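Local coordinates for uncharacterized protein (Streptomyces malaysiense, PDB 6ZYL), which catalyses the beta-hydroxylation of thioholgamide as a non-heme monooxygenase, probably dependent on iron and 2-oxoglutarate, at residues A149-T154 with G228-A233. Sequence-based numbering, arbitrary orientation.
Sequences ALTDTT and GRFNFA
A bend like a classic beta bulge, in which Leu-150 and Thr-151 both face Phe-230, closes the pairing of strand 143-149 with strand 229-237. Just before it, Ala-149 and Asn-231 form an antiparallel non-hydrogen-bonded pair. Both bulge amides then converge on Phe-230 O: Leu-150 N at 2.9 Å, tilted from the carbonyl plane, and Thr-151 N at 3.3 Å, in that plane on a lone pair. The extra residue is accommodated by the helix-like backbone of Leu-150 (psi -31°), and both bulge side chains point toward the neighbouring strand.

Thr-151 suits this exit because its hydroxyl replaces the carbonyl bond that would normally complete the bulge. With Thr-151 OG1 between its own backbone N and carbonyl carbon (chi1 61°), it accepts the N-H of Phe-230 (OG1 to Phe-230 N 3.0 Å), nearly straight at 167°. The same hydroxyl donates to Asp-152 O, from above that carbonyl plane. Thr-151 CG2 meets the Phe-230 ring obliquely, 3.9 Å from Phe-230 CD1, while helix 46-66 supplies Leu-53 against both residues. Leu-150 adds apolar bulk, with its CB against Phe-230 CB and CD1 reaching Phe-232 CB.

Here strand 143-149 leaves the core sheet of the double-stranded beta-helix expected for a PhyH-type enzyme and passes into a loop. Near Ala-149 the small side chain leaves room for the Asn-231 amide, whose ND2 lies 3.5 Å from Ala-149 CA; the side chain of Thr-153 crosses that of Asn-231 obliquely, its CG2 3.6 Å from Asn-231 ND2. The CG of Asn-231 also lies over one face of the Arg-229 guanidinium, offset toward its rim. Arg-229 NH2 bonds to Phe-115 O and to a bound tartrate, probably from the crystallisation liquor, which is consistent with a carboxylate-binding pocket such as relatives use for 2-oxoglutarate.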
ATOM      1  N   ALA A 149       9.489   2.017   3.150  1.00 20.32           N
ATOM      2  CA  ALA A 149      10.078   3.322   3.429  1.00 22.43           C
ATOM      3  C   ALA A 149      11.102   3.647   2.347  1.00 22.43           C
ATOM      4  O   ALA A 149      12.158   3.010   2.269  1.00 20.69           O
ATOM      5  CB  ALA A 149      10.728   3.338   4.811  1.00 23.87           C
ATOM      6  N   LEU A 150      10.789   4.634   1.506  1.00 21.64           N
ATOM      7  CA  LEU A 150      11.762   5.114   0.533  1.00 22.48           C
ATOM      8  C   LEU A 150      12.694   6.148   1.150  1.00 24.37           C
ATOM      9  O   LEU A 150      13.854   6.255   0.738  1.00 23.26           O
ATOM     10  CB  LEU A 150      11.048   5.699  -0.684  1.00 23.66           C
ATOM     11  CG  LEU A 150      10.205   4.713  -1.495  1.00 23.47           C
ATOM     12  CD1 LEU A 150       9.655   5.386  -2.750  1.00 26.32           C
ATOM     13  CD2 LEU A 150      10.999   3.470  -1.864  1.00 21.85           C
ATOM     14  N   THR A 151      12.200   6.918   2.116  1.00 24.34           N
ATOM     15  CA  THR A 151      13.013   7.694   3.039  1.00 25.13           C
ATOM     16  C   THR A 151      12.955   7.038   4.415  1.00 26.36           C
ATOM     17  O   THR A 151      12.117   6.172   4.677  1.00 23.89           O
ATOM     18  CB  THR A 151      12.520   9.144   3.142  1.00 24.95           C
ATOM     19  OG1 THR A 151      11.169   9.155   3.623  1.00 23.05           O
ATOM     20  CG2 THR A 151      12.592   9.844   1.796  1.00 26.36           C
ATOM     21  N   ASP A 152      13.850   7.465   5.304  1.00 24.65           N
ATOM     22  CA  ASP A 152      13.691   7.125   6.711  1.00 24.45           C
ATOM     23  C   ASP A 152      12.322   7.586   7.201  1.00 23.20           C
ATOM     24  O   ASP A 152      11.763   8.569   6.708  1.00 21.21           O
ATOM     25  CB  ASP A 152      14.778   7.788   7.560  1.00 29.38           C
ATOM     26  CG  ASP A 152      16.158   7.209   7.320  1.00 33.23           C
ATOM     27  OD1 ASP A 152      16.262   6.037   6.901  1.00 32.08           O
ATOM     28  OD2 ASP A 152      17.143   7.937   7.561  1.00 40.26           O
ATOM     29  N   THR A 153      11.772   6.873   8.180  1.00 24.11           N
ATOM     30  CA  THR A 153      10.599   7.335   8.914  1.00 22.82           C
ATOM     31  C   THR A 153      11.012   7.562  10.361  1.00 22.26           C
ATOM     32  O   THR A 153      11.582   6.669  10.997  1.00 23.91           O
ATOM     33  CB  THR A 153       9.433   6.344   8.826  1.00 22.57           C
ATOM     34  OG1 THR A 153       9.796   5.100   9.432  1.00 25.23           O
ATOM     35  CG2 THR A 153       9.041   6.123   7.367  1.00 21.73           C
ATOM     36  N   THR A 154      10.745   8.764  10.865  1.00 21.97           N
ATOM     37  CA  THR A 154      11.193   9.201  12.179  1.00 21.66           C
ATOM     38  C   THR A 154       9.991   9.668  12.987  1.00 22.45           C
ATOM     39  O   THR A 154       8.871   9.765  12.478  1.00 23.11           O
ATOM     40  CB  THR A 154      12.218  10.335  12.068  1.00 20.62           C
ATOM     41  OG1 THR A 154      11.538  11.567  11.799  1.00 23.26           O
ATOM     42  CG2 THR A 154      13.213  10.056  10.949  1.00 22.93           C
ATOM     43  N   GLY A 228      10.966  15.725   2.736  1.00 29.21           N
ATOM     44  CA  GLY A 228       9.759  14.963   2.504  1.00 28.10           C
ATOM     45  C   GLY A 228       9.906  13.513   2.922  1.00 25.22           C
ATOM     46  O   GLY A 228      10.991  12.934   2.893  1.00 22.56           O
ATOM     47  N   ARG A 229       8.781  12.921   3.317  1.00 26.14           N
ATOM     48  CA  ARG A 229       8.705  11.528   3.739  1.00 25.84           C
ATOM     49  C   ARG A 229       7.996  10.737   2.649  1.00 25.54           C
ATOM     50  O   ARG A 229       6.842  11.031   2.321  1.00 24.57           O
ATOM     51  CB  ARG A 229       7.964  11.417   5.072  1.00 22.97           C
ATOM     52  CG  ARG A 229       7.902  10.025   5.664  1.00 23.91           C
ATOM     53  CD  ARG A 229       6.504   9.736   6.196  1.00 27.48           C
ATOM     54  NE  ARG A 229       5.597   9.337   5.125  1.00 26.15           N
ATOM     55  CZ  ARG A 229       4.374   8.856   5.312  1.00 25.15           C
ATOM     56  NH1 ARG A 229       3.893   8.711   6.539  1.00 29.27           N
ATOM     57  NH2 ARG A 229       3.630   8.514   4.269  1.00 25.27           N
ATOM     58  N   PHE A 230       8.684   9.743   2.089  1.00 24.19           N
ATOM     59  CA  PHE A 230       8.189   8.987   0.943  1.00 23.71           C
ATOM     60  C   PHE A 230       7.989   7.533   1.342  1.00 23.37           C
ATOM     61  O   PHE A 230       8.939   6.867   1.767  1.00 22.94           O
ATOM     62  CB  PHE A 230       9.160   9.062  -0.242  1.00 25.72           C
ATOM     63  CG  PHE A 230       9.168  10.384  -0.950  1.00 24.64           C
ATOM     64  CD1 PHE A 230       9.728  11.499  -0.353  1.00 28.19           C
ATOM     65  CD2 PHE A 230       8.632  10.507  -2.221  1.00 24.06           C
ATOM     66  CE1 PHE A 230       9.740  12.716  -1.003  1.00 31.46           C
ATOM     67  CE2 PHE A 230       8.638  11.722  -2.876  1.00 27.45           C
ATOM     68  CZ  PHE A 230       9.194  12.830  -2.266  1.00 30.06           C
ATOM     69  N   ASN A 231       6.768   7.031   1.170  1.00 22.84           N
ATOM     70  CA  ASN A 231       6.458   5.636   1.440  1.00 21.99           C
ATOM     71  C   ASN A 231       5.657   5.056   0.284  1.00 21.01           C
ATOM     72  O   ASN A 231       4.795   5.728  -0.291  1.00 23.06           O
ATOM     73  CB  ASN A 231       5.695   5.492   2.753  1.00 20.83           C
ATOM     74  CG  ASN A 231       6.546   5.862   3.956  1.00 21.76           C
ATOM     75  OD1 ASN A 231       6.673   7.036   4.302  1.00 23.06           O
ATOM     76  ND2 ASN A 231       7.149   4.859   4.586  1.00 22.23           N
ATOM     77  N   PHE A 232       5.966   3.809  -0.057  1.00 20.80           N
ATOM     78  CA  PHE A 232       5.373   3.092  -1.181  1.00 20.08           C
ATOM     79  C   PHE A 232       4.653   1.879  -0.606  1.00 20.39           C
ATOM     80  O   PHE A 232       5.293   0.974  -0.058  1.00 19.78           O
ATOM     81  CB  PHE A 232       6.456   2.699  -2.185  1.00 22.19           C
ATOM     82  CG  PHE A 232       5.956   1.894  -3.344  1.00 20.14           C
ATOM     83  CD1 PHE A 232       5.137   2.464  -4.305  1.00 21.43           C
ATOM     84  CD2 PHE A 232       6.325   0.568  -3.485  1.00 20.87           C
ATOM     85  CE1 PHE A 232       4.684   1.718  -5.377  1.00 23.31           C
ATOM     86  CE2 PHE A 232       5.875  -0.182  -4.553  1.00 23.34           C
ATOM     87  CZ  PHE A 232       5.055   0.393  -5.500  1.00 21.30           C
ATOM     88  N   ALA A 233       3.327   1.870  -0.715  1.00 19.08           N
ATOM     89  CA  ALA A 233       2.489   0.856  -0.089  1.00 20.68           C
ATOM     90  C   ALA A 233       1.987  -0.134  -1.130  1.00 20.11           C
ATOM     91  O   ALA A 233       1.572   0.254  -2.225  1.00 19.93           O
ATOM     92  CB  ALA A 233       1.301   1.500   0.629  1.00 20.49           C
TER